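Local coordinates for tyrosinase (Burkholderia thailandensis, PDB 5ZRD), which hydroxylates monophenols to catechols and probably oxidises these further to quinones, using oxygen at a pair of copper ions, at residues K48-H57 and W93-A104. Numbering follows the deposited sequence.
Sequences KSFFALGGYH and WHRMYVYKLEEA. With CU (copper (II) ion), chain J; O (oxygen atom), chain L.
His57 holds its CG anti to the backbone N (chi1 -168°), whereas His94 turns its CG beside its own backbone N. From facing helices, the two imidazoles thus meet rim to rim at one copper ion. His57 NE2 binds the copper at 2.0 Å and His94 NE2 at 2.2 Å. The ring planes stand at 64° to each other. His85 is the third histidine on this copper, and the bound oxygen atom lies 2.5 Å from the metal. His94 ND1 is hydrogen-bonded to Phe90 O, which should help fix the rotation of that ring. Trp93 turns the edge of its indole to a face of the His94 ring, with CE3 over the ring centre, and the neighbouring CZ3 touches His57 CD2.

The Tyr97 ring reaches across to helix 50-57. There it packs as a knob among Leu53, Gly54, Tyr56 and His57. Tyr97 OH donates to Leu53 O at 2.5 Å, a short bond, and is tilted 34° from the carbonyl plane. Tyr56 N reaches the same oxygen from the opposite face, so two donors grip it. The Tyr97 ring runs nearly parallel to that of His57, yet the two meet at their rims, with Tyr97 CE2 3.6 Å from His57 CD2.

Helices 50-57 and 90-108 form an antiparallel pair beside the type-3 di-copper centre of the tyrosinase central domain; helix 274-285 and helix 315-334 carry the histidines of the second copper.

Farther from the metal the contact is mostly apolar. Leu53 CD1 packs on Ala104 CB at 3.6 Å and also touches Leu101. Leu101 CD1 meets Phe50 CE1 at 3.9 Å, at the edge of the ring and in its plane. Phe317 of helix 315-334 touches both Phe50 and Leu101. At the end of the pair, Ala104 CB rests against Lys48 O.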
loop_
_atom_site.group_PDB
_atom_site.type_symbol
_atom_site.label_atom_id
_atom_site.label_comp_id
_atom_site.label_asym_id
_atom_site.label_seq_id
_atom_site.Cartn_x
_atom_site.Cartn_y
_atom_site.Cartn_z
ATOM N N LYS A 48 -2.723 -32.556 -14.291
ATOM C CA LYS A 48 -3.812 -33.255 -14.958
ATOM C C LYS A 48 -4.835 -33.872 -13.973
ATOM O O LYS A 48 -5.793 -34.513 -14.413
ATOM C CB LYS A 48 -3.222 -34.373 -15.820
ATOM C CG LYS A 48 -2.185 -33.941 -16.850
ATOM C CD LYS A 48 -1.917 -35.063 -17.841
ATOM C CE LYS A 48 -1.200 -34.634 -19.102
ATOM N NZ LYS A 48 0.242 -34.967 -19.017
ATOM N N SER A 49 -4.643 -33.773 -12.663
ATOM C CA SER A 49 -5.721 -34.193 -11.727
ATOM C C SER A 49 -6.960 -33.327 -11.940
ATOM O O SER A 49 -6.861 -32.164 -12.306
ATOM C CB SER A 49 -5.293 -34.071 -10.286
ATOM O OG SER A 49 -4.874 -32.741 -9.975
ATOM N N PHE A 50 -8.116 -33.861 -11.614
ATOM C CA PHE A 50 -9.313 -33.064 -11.719
ATOM C C PHE A 50 -9.235 -31.844 -10.792
ATOM O O PHE A 50 -9.807 -30.818 -11.096
ATOM C CB PHE A 50 -10.553 -33.894 -11.419
ATOM C CG PHE A 50 -11.817 -33.102 -11.626
ATOM C CD1 PHE A 50 -12.097 -32.538 -12.861
ATOM C CD2 PHE A 50 -12.719 -32.914 -10.592
ATOM C CE1 PHE A 50 -13.240 -31.787 -13.053
ATOM C CE2 PHE A 50 -13.878 -32.181 -10.793
ATOM C CZ PHE A 50 -14.141 -31.630 -12.026
ATOM N N PHE A 51 -8.548 -31.955 -9.658
ATOM C CA PHE A 51 -8.568 -30.870 -8.687
ATOM C C PHE A 51 -7.790 -29.659 -9.208
ATOM O O PHE A 51 -8.174 -28.512 -9.011
ATOM C CB PHE A 51 -7.971 -31.305 -7.347
ATOM C CG PHE A 51 -7.881 -30.188 -6.340
ATOM C CD1 PHE A 51 -8.998 -29.797 -5.614
ATOM C CD2 PHE A 51 -6.685 -29.533 -6.124
ATOM C CE1 PHE A 51 -8.921 -28.759 -4.693
ATOM C CE2 PHE A 51 -6.605 -28.509 -5.191
ATOM C CZ PHE A 51 -7.725 -28.111 -4.491
ATOM N N ALA A 52 -6.672 -29.944 -9.846
ATOM C CA ALA A 52 -5.844 -28.916 -10.419
ATOM C C ALA A 52 -6.602 -28.212 -11.557
ATOM O O ALA A 52 -6.631 -26.982 -11.601
ATOM C CB ALA A 52 -4.555 -29.540 -10.907
ATOM N N LEU A 53 -7.188 -29.030 -12.447
ATOM C CA LEU A 53 -7.926 -28.614 -13.658
ATOM C C LEU A 53 -9.124 -27.765 -13.241
ATOM O O LEU A 53 -9.246 -26.663 -13.730
ATOM C CB LEU A 53 -8.399 -29.833 -14.459
ATOM C CG LEU A 53 -7.356 -30.518 -15.348
ATOM C CD1 LEU A 53 -7.864 -31.879 -15.821
ATOM C CD2 LEU A 53 -7.010 -29.645 -16.552
ATOM N N GLY A 54 -9.970 -28.292 -12.349
ATOM C CA GLY A 54 -11.112 -27.538 -11.815
ATOM C C GLY A 54 -10.657 -26.266 -11.142
ATOM O O GLY A 54 -11.308 -25.222 -11.263
ATOM N N GLY A 55 -9.517 -26.341 -10.448
ATOM C CA GLY A 55 -8.863 -25.159 -9.797
ATOM C C GLY A 55 -8.386 -24.084 -10.767
ATOM O O GLY A 55 -8.202 -22.921 -10.355
ATOM N N TYR A 56 -8.196 -24.422 -12.046
ATOM C CA TYR A 56 -7.692 -23.401 -12.991
ATOM C C TYR A 56 -8.753 -22.300 -13.220
ATOM O O TYR A 56 -8.391 -21.123 -13.403
ATOM C CB TYR A 56 -7.244 -24.044 -14.317
ATOM C CG TYR A 56 -6.047 -24.968 -14.214
ATOM C CD1 TYR A 56 -4.962 -24.650 -13.403
ATOM C CD2 TYR A 56 -5.969 -26.137 -14.953
ATOM C CE1 TYR A 56 -3.847 -25.461 -13.310
ATOM C CE2 TYR A 56 -4.861 -26.970 -14.865
ATOM C CZ TYR A 56 -3.814 -26.641 -14.021
ATOM O OH TYR A 56 -2.733 -27.449 -13.897
ATOM N N HIS A 57 -10.045 -22.669 -13.173
ATOM C CA HIS A 57 -11.147 -21.819 -13.538
ATOM C C HIS A 57 -11.189 -20.593 -12.631
ATOM O O HIS A 57 -11.143 -19.446 -13.091
ATOM C CB HIS A 57 -12.466 -22.608 -13.446
ATOM C CG HIS A 57 -13.602 -21.896 -14.079
ATOM N ND1 HIS A 57 -14.544 -21.228 -13.347
ATOM C CD2 HIS A 57 -13.902 -21.693 -15.379
ATOM C CE1 HIS A 57 -15.406 -20.675 -14.171
ATOM N NE2 HIS A 57 -15.018 -20.926 -15.420
ATOM N N TRP A 93 -11.057 -19.341 -24.605
ATOM C CA TRP A 93 -10.433 -19.787 -23.370
ATOM C C TRP A 93 -11.105 -21.072 -22.932
ATOM O O TRP A 93 -10.393 -22.015 -22.568
ATOM C CB TRP A 93 -10.470 -18.745 -22.253
ATOM C CG TRP A 93 -9.693 -19.188 -21.059
ATOM C CD1 TRP A 93 -8.361 -18.987 -20.840
ATOM C CD2 TRP A 93 -10.175 -19.985 -19.960
ATOM N NE1 TRP A 93 -7.992 -19.564 -19.656
ATOM C CE2 TRP A 93 -9.073 -20.210 -19.109
ATOM C CE3 TRP A 93 -11.413 -20.537 -19.623
ATOM C CZ2 TRP A 93 -9.171 -20.955 -17.942
ATOM C CZ3 TRP A 93 -11.511 -21.276 -18.466
ATOM C CH2 TRP A 93 -10.405 -21.472 -17.636
ATOM N N HIS A 94 -12.443 -21.076 -22.938
ATOM C CA HIS A 94 -13.155 -22.267 -22.475
ATOM C C HIS A 94 -12.950 -23.401 -23.470
ATOM O O HIS A 94 -12.955 -24.530 -23.056
ATOM C CB HIS A 94 -14.636 -22.020 -22.214
ATOM C CG HIS A 94 -14.830 -21.177 -21.019
ATOM N ND1 HIS A 94 -14.633 -19.850 -21.069
ATOM C CD2 HIS A 94 -15.128 -21.486 -19.736
ATOM C CE1 HIS A 94 -14.799 -19.343 -19.858
ATOM N NE2 HIS A 94 -15.134 -20.326 -19.024
ATOM N N ARG A 95 -12.739 -23.097 -24.751
ATOM C CA ARG A 95 -12.442 -24.143 -25.729
ATOM C C ARG A 95 -11.189 -24.896 -25.286
ATOM O O ARG A 95 -11.180 -26.126 -25.306
ATOM C CB ARG A 95 -12.254 -23.561 -27.138
ATOM C CG ARG A 95 -11.789 -24.548 -28.209
ATOM C CD ARG A 95 -12.039 -23.997 -29.603
ATOM N NE ARG A 95 -13.438 -24.125 -29.980
ATOM C CZ ARG A 95 -13.997 -23.653 -31.086
ATOM N NH1 ARG A 95 -13.254 -23.046 -31.996
ATOM N NH2 ARG A 95 -15.293 -23.849 -31.289
ATOM N N MET A 96 -10.158 -24.158 -24.912
ATOM C CA MET A 96 -8.933 -24.768 -24.543
ATOM C C MET A 96 -9.091 -25.473 -23.188
ATOM O O MET A 96 -8.498 -26.561 -22.959
ATOM C CB MET A 96 -7.805 -23.744 -24.488
ATOM C CG MET A 96 -7.392 -23.272 -25.865
ATOM S SD MET A 96 -7.073 -24.636 -27.011
ATOM C CE MET A 96 -5.887 -25.551 -26.021
ATOM N N TYR A 97 -9.911 -24.893 -22.311
ATOM C CA TYR A 97 -10.103 -25.473 -20.976
ATOM C C TYR A 97 -10.663 -26.874 -21.129
ATOM O O TYR A 97 -10.173 -27.818 -20.492
ATOM C CB TYR A 97 -11.015 -24.611 -20.106
ATOM C CG TYR A 97 -11.125 -24.962 -18.639
ATOM C CD1 TYR A 97 -10.157 -25.690 -17.962
ATOM C CD2 TYR A 97 -12.197 -24.500 -17.904
ATOM C CE1 TYR A 97 -10.250 -25.960 -16.603
ATOM C CE2 TYR A 97 -12.288 -24.719 -16.544
ATOM C CZ TYR A 97 -11.319 -25.458 -15.893
ATOM O OH TYR A 97 -11.447 -25.693 -14.566
ATOM N N VAL A 98 -11.651 -26.996 -21.988
ATOM C CA VAL A 98 -12.320 -28.274 -22.154
ATOM C C VAL A 98 -11.346 -29.258 -22.792
ATOM O O VAL A 98 -11.322 -30.441 -22.459
ATOM C CB VAL A 98 -13.570 -28.164 -23.029
ATOM C CG1 VAL A 98 -14.185 -29.538 -23.252
ATOM C CG2 VAL A 98 -14.589 -27.224 -22.423
ATOM N N TYR A 99 -10.609 -28.747 -23.765
ATOM C CA TYR A 99 -9.677 -29.564 -24.512
ATOM C C TYR A 99 -8.598 -30.078 -23.562
ATOM O O TYR A 99 -8.285 -31.217 -23.628
ATOM C CB TYR A 99 -9.025 -28.746 -25.625
ATOM C CG TYR A 99 -7.991 -29.464 -26.453
ATOM C CD1 TYR A 99 -8.374 -30.362 -27.428
ATOM C CD2 TYR A 99 -6.641 -29.194 -26.315
ATOM C CE1 TYR A 99 -7.440 -30.997 -28.224
ATOM C CE2 TYR A 99 -5.691 -29.818 -27.113
ATOM C CZ TYR A 99 -6.099 -30.716 -28.077
ATOM O OH TYR A 99 -5.209 -31.349 -28.884
ATOM N N LYS A 100 -8.075 -29.206 -22.703
ATOM C CA LYS A 100 -7.046 -29.562 -21.745
ATOM C C LYS A 100 -7.546 -30.626 -20.747
ATOM O O LYS A 100 -6.801 -31.578 -20.384
ATOM C CB LYS A 100 -6.524 -28.301 -21.056
ATOM C CG LYS A 100 -5.422 -27.569 -21.819
ATOM C CD LYS A 100 -4.264 -28.485 -22.198
ATOM C CE LYS A 100 -3.113 -27.770 -22.874
ATOM N NZ LYS A 100 -2.035 -28.712 -23.268
ATOM N N LEU A 101 -8.794 -30.540 -20.323
ATOM C CA LEU A 101 -9.325 -31.588 -19.436
ATOM C C LEU A 101 -9.451 -32.886 -20.237
ATOM O O LEU A 101 -9.257 -33.964 -19.731
ATOM C CB LEU A 101 -10.683 -31.181 -18.843
ATOM C CG LEU A 101 -11.351 -32.305 -18.057
ATOM C CD1 LEU A 101 -11.855 -31.821 -16.714
ATOM C CD2 LEU A 101 -12.468 -32.944 -18.877
ATOM N N GLU A 102 -9.854 -32.753 -21.479
ATOM C CA GLU A 102 -9.942 -33.920 -22.333
ATOM C C GLU A 102 -8.540 -34.531 -22.517
ATOM O O GLU A 102 -8.441 -35.734 -22.611
ATOM C CB GLU A 102 -10.555 -33.506 -23.664
ATOM C CG GLU A 102 -10.935 -34.668 -24.556
ATOM C CD GLU A 102 -11.412 -34.245 -25.929
ATOM O OE1 GLU A 102 -10.689 -33.404 -26.582
ATOM O OE2 GLU A 102 -12.482 -34.771 -26.357
ATOM N N GLU A 103 -7.468 -33.734 -22.559
ATOM C CA GLU A 103 -6.089 -34.310 -22.685
ATOM C C GLU A 103 -5.789 -35.163 -21.444
ATOM O O GLU A 103 -5.210 -36.236 -21.561
ATOM C CB GLU A 103 -5.000 -33.236 -22.837
ATOM C CG GLU A 103 -4.721 -32.842 -24.280
ATOM C CD GLU A 103 -3.515 -31.929 -24.497
ATOM O OE1 GLU A 103 -3.088 -31.269 -23.529
ATOM O OE2 GLU A 103 -3.005 -31.883 -25.639
ATOM N N ALA A 104 -6.231 -34.684 -20.278
ATOM C CA ALA A 104 -6.148 -35.398 -19.001
ATOM C C ALA A 104 -6.992 -36.671 -19.017
ATOM O O ALA A 104 -6.531 -37.692 -18.532
ATOM C CB ALA A 104 -6.592 -34.500 -17.883
HETATM CU CU CU J . -15.695 -19.870 -16.985
HETATM O O O L . -18.164 -20.043 -16.927
#